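Local coordinates for protein hypothetic aldehyde deformylating oxygenase (Sulfolobus tokodaii, PDB 5V4T) that binds ferric iron in a ferritin-like helical bundle and has aldehyde deformylating oxygenase activity, probably as a diiron-type oxidoreductase, at residues 103-108 / 167-172; 117-122 / 140-145. All blocks are in the same frame, centred on the assembly; numbering follows the deposited sequence.

Both contacts are made by helix 98-128, through turns at different points along it. Interaction 1 sets 103-108 against 167-172 of helix 159-179. Interaction 2 sets 117-122 against 140-145 of helix 132-155, the helix that comes between those two in the chain. Interaction 2 is therefore nested inside the loop that interaction 1 closes. Their centres lie about 18 Å apart, and their nearest atoms are about 6 Å apart without touching. Helix 98-128 is thus packed on two successive helices of an all-helical, ferritin-like fold. It also carries the iron ligand Glu-111, between the two contact turns. Interaction 2 includes a second iron ligand, Glu-145, whereas interaction 1 is partly buried and lies farther out.

Interaction 1: 103-108 / 167-172; sequences ATRFHM and EELFPL
Leu-169 is the residue of 167-172 that carries this contact, and it meets Arg-105 with both methyl groups. The segment axes cross at -49°. The CB of Leu-169 points toward helix 98-128. The side chain crosses that of Arg-105 at about a right angle. CD1 sits at the root of the arginine, with Leu-169 CD1 3.8 Å from Arg-105 CA. CD2 lies over one face of the guanidinium, offset toward its rim, and Leu-169 CD2 is 3.6 Å from Arg-105 NH2. The arginine is extended as far as CD and then bends at chi3 (-66°), which turns one face of the guanidinium to this methyl.

Phe-170 packs instead on helix 191-211. The helix is kinked at the next residues: Pro-171 has no N-H to give, and Leu-172 N makes only a weak bond to Leu-169 O. Leu-172 is the next partner. Its CD2 approaches the guanidinium obliquely, with Leu-172 CD2 4.4 Å from Arg-105 NH1. Segment 103-108 has its own irregularity, a wider pi-type turn closed by Met-108 N and Ala-103 O at 2.9 Å.

No hydrogen bond joins the segments. Arg-105 NE forms a salt bridge with Asp-92 of helix 80-93. That helix also touches Leu-172, through Ser-81 and Leu-85, so the contact lies between helix 80-93 and helix 191-211.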
loop_
_atom_site.group_PDB
_atom_site.type_symbol
_atom_site.label_atom_id
_atom_site.label_comp_id
_atom_site.label_asym_id
_atom_site.label_seq_id
_atom_site.Cartn_x
_atom_site.Cartn_y
_atom_site.Cartn_z
ATOM N N ALA A 103 9.894 0.202 9.448
ATOM C CA ALA A 103 9.847 -1.162 8.926
ATOM C C ALA A 103 8.566 -1.878 9.321
ATOM O O ALA A 103 8.046 -2.685 8.554
ATOM C CB ALA A 103 11.040 -1.946 9.372
ATOM N N THR A 104 8.065 -1.605 10.532
ATOM C CA THR A 104 6.798 -2.208 10.942
ATOM C C THR A 104 5.561 -1.511 10.393
ATOM O O THR A 104 4.616 -2.193 9.914
ATOM C CB THR A 104 6.783 -2.294 12.483
ATOM O OG1 THR A 104 7.118 -1.035 13.054
ATOM C CG2 THR A 104 7.756 -3.257 12.910
ATOM N N ARG A 105 5.492 -0.192 10.477
ATOM C CA ARG A 105 4.321 0.512 9.979
ATOM C C ARG A 105 4.221 0.448 8.469
ATOM O O ARG A 105 3.121 0.186 7.922
ATOM C CB ARG A 105 4.284 1.981 10.414
ATOM C CG ARG A 105 3.102 2.752 9.837
ATOM C CD ARG A 105 3.115 4.225 10.180
ATOM N NE ARG A 105 2.931 4.421 11.606
ATOM C CZ ARG A 105 1.781 4.645 12.244
ATOM N NH1 ARG A 105 0.647 4.678 11.623
ATOM N NH2 ARG A 105 1.799 4.772 13.598
ATOM N N PHE A 106 5.365 0.643 7.809
ATOM C CA PHE A 106 5.342 0.725 6.337
ATOM C C PHE A 106 5.620 -0.634 5.731
ATOM O O PHE A 106 4.677 -1.259 5.137
ATOM C CB PHE A 106 6.334 1.751 5.794
ATOM C CG PHE A 106 6.116 2.000 4.333
ATOM C CD1 PHE A 106 4.997 2.706 3.884
ATOM C CD2 PHE A 106 7.010 1.516 3.407
ATOM C CE1 PHE A 106 4.758 2.869 2.537
ATOM C CE2 PHE A 106 6.779 1.703 2.047
ATOM C CZ PHE A 106 5.649 2.371 1.617
ATOM N N HIS A 107 6.810 -1.207 5.892
ATOM C CA HIS A 107 7.053 -2.434 5.170
ATOM C C HIS A 107 6.097 -3.557 5.552
ATOM O O HIS A 107 5.636 -4.322 4.706
ATOM C CB HIS A 107 8.496 -2.852 5.274
ATOM C CG HIS A 107 9.449 -1.800 4.788
ATOM N ND1 HIS A 107 9.700 -0.617 5.456
ATOM C CD2 HIS A 107 10.160 -1.730 3.641
ATOM C CE1 HIS A 107 10.554 0.114 4.768
ATOM N NE2 HIS A 107 10.861 -0.549 3.663
ATOM N N MET A 108 5.926 -3.795 6.855
ATOM C CA MET A 108 5.092 -4.929 7.263
ATOM C C MET A 108 3.609 -4.664 7.098
ATOM O O MET A 108 2.958 -5.448 6.458
ATOM C CB MET A 108 5.368 -5.333 8.744
ATOM C CG MET A 108 6.799 -5.774 9.002
ATOM S SD MET A 108 7.360 -7.239 8.106
ATOM C CE MET A 108 8.395 -6.498 6.822
ATOM N N GLU A 167 1.283 -6.062 15.734
ATOM C CA GLU A 167 0.043 -6.329 16.443
ATOM C C GLU A 167 -0.704 -5.027 16.772
ATOM O O GLU A 167 -1.957 -4.949 16.692
ATOM C CB GLU A 167 0.331 -7.182 17.677
ATOM C CG GLU A 167 0.788 -8.582 17.302
ATOM C CD GLU A 167 1.306 -9.450 18.433
ATOM O OE1 GLU A 167 1.797 -8.943 19.451
ATOM O OE2 GLU A 167 1.293 -10.678 18.242
ATOM N N GLU A 168 0.018 -3.970 17.145
ATOM C CA GLU A 168 -0.616 -2.718 17.530
ATOM C C GLU A 168 -1.229 -1.987 16.397
ATOM O O GLU A 168 -2.269 -1.380 16.544
ATOM C CB GLU A 168 0.395 -1.820 18.280
ATOM C CG GLU A 168 0.734 -2.480 19.610
ATOM C CD GLU A 168 1.856 -1.795 20.360
ATOM O OE1 GLU A 168 2.365 -0.763 19.842
ATOM O OE2 GLU A 168 2.235 -2.360 21.429
ATOM N N LEU A 169 -0.617 -2.111 15.217
ATOM C CA LEU A 169 -1.025 -1.342 14.072
ATOM C C LEU A 169 -1.991 -2.098 13.155
ATOM O O LEU A 169 -2.724 -1.473 12.402
ATOM C CB LEU A 169 0.203 -0.972 13.255
ATOM C CG LEU A 169 1.138 0.051 13.922
ATOM C CD1 LEU A 169 2.490 -0.033 13.258
ATOM C CD2 LEU A 169 0.525 1.409 13.748
ATOM N N PHE A 170 -2.074 -3.385 13.337
ATOM C CA PHE A 170 -2.963 -4.158 12.500
ATOM C C PHE A 170 -4.440 -3.672 12.571
ATOM O O PHE A 170 -5.097 -3.633 11.548
ATOM C CB PHE A 170 -2.850 -5.636 12.862
ATOM C CG PHE A 170 -3.708 -6.536 12.023
ATOM C CD1 PHE A 170 -3.324 -6.865 10.733
ATOM C CD2 PHE A 170 -4.874 -7.090 12.532
ATOM C CE1 PHE A 170 -4.137 -7.654 9.924
ATOM C CE2 PHE A 170 -5.643 -7.923 11.735
ATOM C CZ PHE A 170 -5.285 -8.165 10.437
ATOM N N PRO A 171 -4.960 -3.309 13.735
ATOM C CA PRO A 171 -6.380 -2.919 13.743
ATOM C C PRO A 171 -6.655 -1.707 12.887
ATOM O O PRO A 171 -7.717 -1.618 12.310
ATOM C CB PRO A 171 -6.654 -2.599 15.230
ATOM C CG PRO A 171 -5.675 -3.454 15.958
ATOM C CD PRO A 171 -4.443 -3.513 15.085
ATOM N N LEU A 172 -5.696 -0.788 12.767
ATOM C CA LEU A 172 -5.863 0.373 11.904
ATOM C C LEU A 172 -5.964 -0.071 10.453
ATOM O O LEU A 172 -6.802 0.410 9.677
ATOM C CB LEU A 172 -4.705 1.358 12.141
ATOM C CG LEU A 172 -4.797 2.684 11.430
ATOM C CD1 LEU A 172 -5.999 3.461 11.927
ATOM C CD2 LEU A 172 -3.547 3.473 11.627
#

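Interaction 2: 117-122 / 140-145; sequences VGLKIL and RIIEDE. With FE (Fe (III) ion), chain C.
Leu-119 reaches from helix 98-128 to three residues of 140-145. Its CB rests on Ile-142, with Leu-119 CB 3.7 Å from Ile-142 CG1. The CG lies anti to the carbonyl carbon (chi1 -70°), and the branch beyond it carries both methyls to the facing helix. CD2 meets Ile-141, with Leu-119 CD2 3.8 Å from Ile-141 CG2. CD1 touches the same methyl, comes near Ile-142 CG1, and also meets Glu-145, with Leu-119 CD1 4.0 Å from Glu-145 CG. Leu-119 crosses the side chains of Ile-141 and Glu-145 at about right angles.

Ile-142 lays CG1 and CD1 against Leu-119 CB. With an alanine in its place CG1, CG2 and CD1 are gone, which would probably open a gap beside Leu-119 CB and CD1.

Glu-145 bends at chi2 (-52°) and grips the ferric ion with both oxygens, Glu-145 OE1 and OE2 each 2.2 Å from the iron. Water 1 also binds the metal, and Glu-57, Glu-111 and His-148 complete the site. The contact is thus wholly apolar across the helices: Leu-119 packs against the aliphatic part of Glu-145, and the carboxylate is given to the iron.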
loop_
_atom_site.group_PDB
_atom_site.type_symbol
_atom_site.label_atom_id
_atom_site.label_comp_id
_atom_site.label_asym_id
_atom_site.label_seq_id
_atom_site.Cartn_x
_atom_site.Cartn_y
_atom_site.Cartn_z
ATOM N N VAL A 117 -3.355 -6.899 -0.097
ATOM C CA VAL A 117 -4.788 -7.028 -0.360
ATOM C C VAL A 117 -5.276 -6.129 -1.516
ATOM O O VAL A 117 -5.965 -6.595 -2.432
ATOM C CB VAL A 117 -5.576 -6.768 0.915
ATOM C CG1 VAL A 117 -7.065 -6.685 0.630
ATOM C CG2 VAL A 117 -5.254 -7.872 1.895
ATOM N N GLY A 118 -4.841 -4.881 -1.503
ATOM C CA GLY A 118 -5.273 -3.941 -2.517
ATOM C C GLY A 118 -4.795 -4.353 -3.894
ATOM O O GLY A 118 -5.531 -4.307 -4.899
ATOM N N LEU A 119 -3.551 -4.803 -3.964
ATOM C CA LEU A 119 -2.962 -5.231 -5.232
ATOM C C LEU A 119 -3.619 -6.524 -5.743
ATOM O O LEU A 119 -3.833 -6.707 -6.946
ATOM C CB LEU A 119 -1.452 -5.428 -5.106
ATOM C CG LEU A 119 -0.689 -4.130 -4.927
ATOM C CD1 LEU A 119 0.735 -4.338 -4.475
ATOM C CD2 LEU A 119 -0.708 -3.326 -6.207
ATOM N N LYS A 120 -3.948 -7.450 -4.828
ATOM C CA LYS A 120 -4.719 -8.651 -5.207
ATOM C C LYS A 120 -6.019 -8.241 -5.869
ATOM O O LYS A 120 -6.386 -8.773 -6.934
ATOM C CB LYS A 120 -5.026 -9.494 -3.952
ATOM C CG LYS A 120 -6.179 -10.487 -4.145
ATOM C CD LYS A 120 -6.594 -11.072 -2.766
ATOM C CE LYS A 120 -7.953 -11.775 -2.787
ATOM N NZ LYS A 120 -7.752 -13.031 -3.591
ATOM N N ILE A 121 -6.757 -7.355 -5.261
ATOM C CA ILE A 121 -8.027 -6.930 -5.826
ATOM C C ILE A 121 -7.817 -6.248 -7.175
ATOM O O ILE A 121 -8.464 -6.568 -8.147
ATOM C CB ILE A 121 -8.775 -5.993 -4.882
ATOM C CG1 ILE A 121 -9.128 -6.724 -3.567
ATOM C CG2 ILE A 121 -9.974 -5.379 -5.563
ATOM C CD1 ILE A 121 -9.531 -5.743 -2.496
ATOM N N LEU A 122 -6.840 -5.343 -7.248
ATOM C CA LEU A 122 -6.533 -4.671 -8.527
ATOM C C LEU A 122 -6.118 -5.607 -9.620
ATOM O O LEU A 122 -6.505 -5.415 -10.793
ATOM C CB LEU A 122 -5.541 -3.484 -8.352
ATOM C CG LEU A 122 -6.104 -2.360 -7.523
ATOM C CD1 LEU A 122 -5.010 -1.362 -7.183
ATOM C CD2 LEU A 122 -7.249 -1.640 -8.246
ATOM N N ARG A 140 3.704 -5.713 -11.972
ATOM C CA ARG A 140 5.024 -5.168 -11.731
ATOM C C ARG A 140 5.159 -4.623 -10.321
ATOM O O ARG A 140 6.169 -4.882 -9.636
ATOM C CB ARG A 140 5.399 -4.103 -12.762
ATOM C CG ARG A 140 5.586 -4.667 -14.177
ATOM C CD ARG A 140 5.703 -3.637 -15.256
ATOM N NE ARG A 140 5.950 -4.289 -16.523
ATOM C CZ ARG A 140 5.935 -3.672 -17.711
ATOM N NH1 ARG A 140 5.556 -2.408 -17.777
ATOM N NH2 ARG A 140 6.229 -4.354 -18.804
ATOM N N ILE A 141 4.132 -3.958 -9.838
ATOM C CA ILE A 141 4.156 -3.451 -8.486
ATOM C C ILE A 141 4.166 -4.604 -7.491
ATOM O O ILE A 141 4.900 -4.584 -6.519
ATOM C CB ILE A 141 2.972 -2.501 -8.242
ATOM C CG1 ILE A 141 3.112 -1.263 -9.111
ATOM C CG2 ILE A 141 2.897 -2.126 -6.760
ATOM C CD1 ILE A 141 1.869 -0.356 -9.098
ATOM N N ILE A 142 3.386 -5.631 -7.750
ATOM C CA ILE A 142 3.387 -6.831 -6.862
ATOM C C ILE A 142 4.786 -7.382 -6.753
ATOM O O ILE A 142 5.253 -7.678 -5.624
ATOM C CB ILE A 142 2.368 -7.893 -7.322
ATOM C CG1 ILE A 142 0.974 -7.383 -7.101
ATOM C CG2 ILE A 142 2.580 -9.220 -6.675
ATOM C CD1 ILE A 142 -0.113 -8.169 -7.794
ATOM N N GLU A 143 5.477 -7.538 -7.884
ATOM C CA GLU A 143 6.852 -8.033 -7.832
ATOM C C GLU A 143 7.765 -7.164 -7.005
ATOM O O GLU A 143 8.556 -7.677 -6.184
ATOM C CB GLU A 143 7.378 -8.226 -9.233
ATOM C CG GLU A 143 8.718 -8.897 -9.344
ATOM C CD GLU A 143 9.090 -9.130 -10.827
ATOM O OE1 GLU A 143 8.603 -8.399 -11.724
ATOM O OE2 GLU A 143 9.876 -10.050 -11.068
ATOM N N ASP A 144 7.675 -5.848 -7.242
ATOM C CA ASP A 144 8.468 -4.901 -6.493
ATOM C C ASP A 144 8.155 -5.019 -5.015
ATOM O O ASP A 144 9.069 -5.014 -4.185
ATOM C CB ASP A 144 8.197 -3.477 -6.913
ATOM C CG ASP A 144 8.795 -3.092 -8.268
ATOM O OD1 ASP A 144 9.484 -3.885 -8.958
ATOM O OD2 ASP A 144 8.462 -1.930 -8.679
ATOM N N GLU A 145 6.869 -5.104 -4.672
ATOM C CA GLU A 145 6.467 -5.083 -3.271
ATOM C C GLU A 145 6.955 -6.281 -2.505
ATOM O O GLU A 145 7.252 -6.184 -1.287
ATOM C CB GLU A 145 4.960 -4.877 -3.112
ATOM C CG GLU A 145 4.509 -3.467 -3.508
ATOM C CD GLU A 145 5.294 -2.365 -2.816
ATOM O OE1 GLU A 145 5.561 -2.506 -1.602
ATOM O OE2 GLU A 145 5.647 -1.365 -3.494
HETATM FE FE FE C . 6.547 -0.526 -1.685
HETATM O O HOH W 1 4.756 0.463 -1.367
#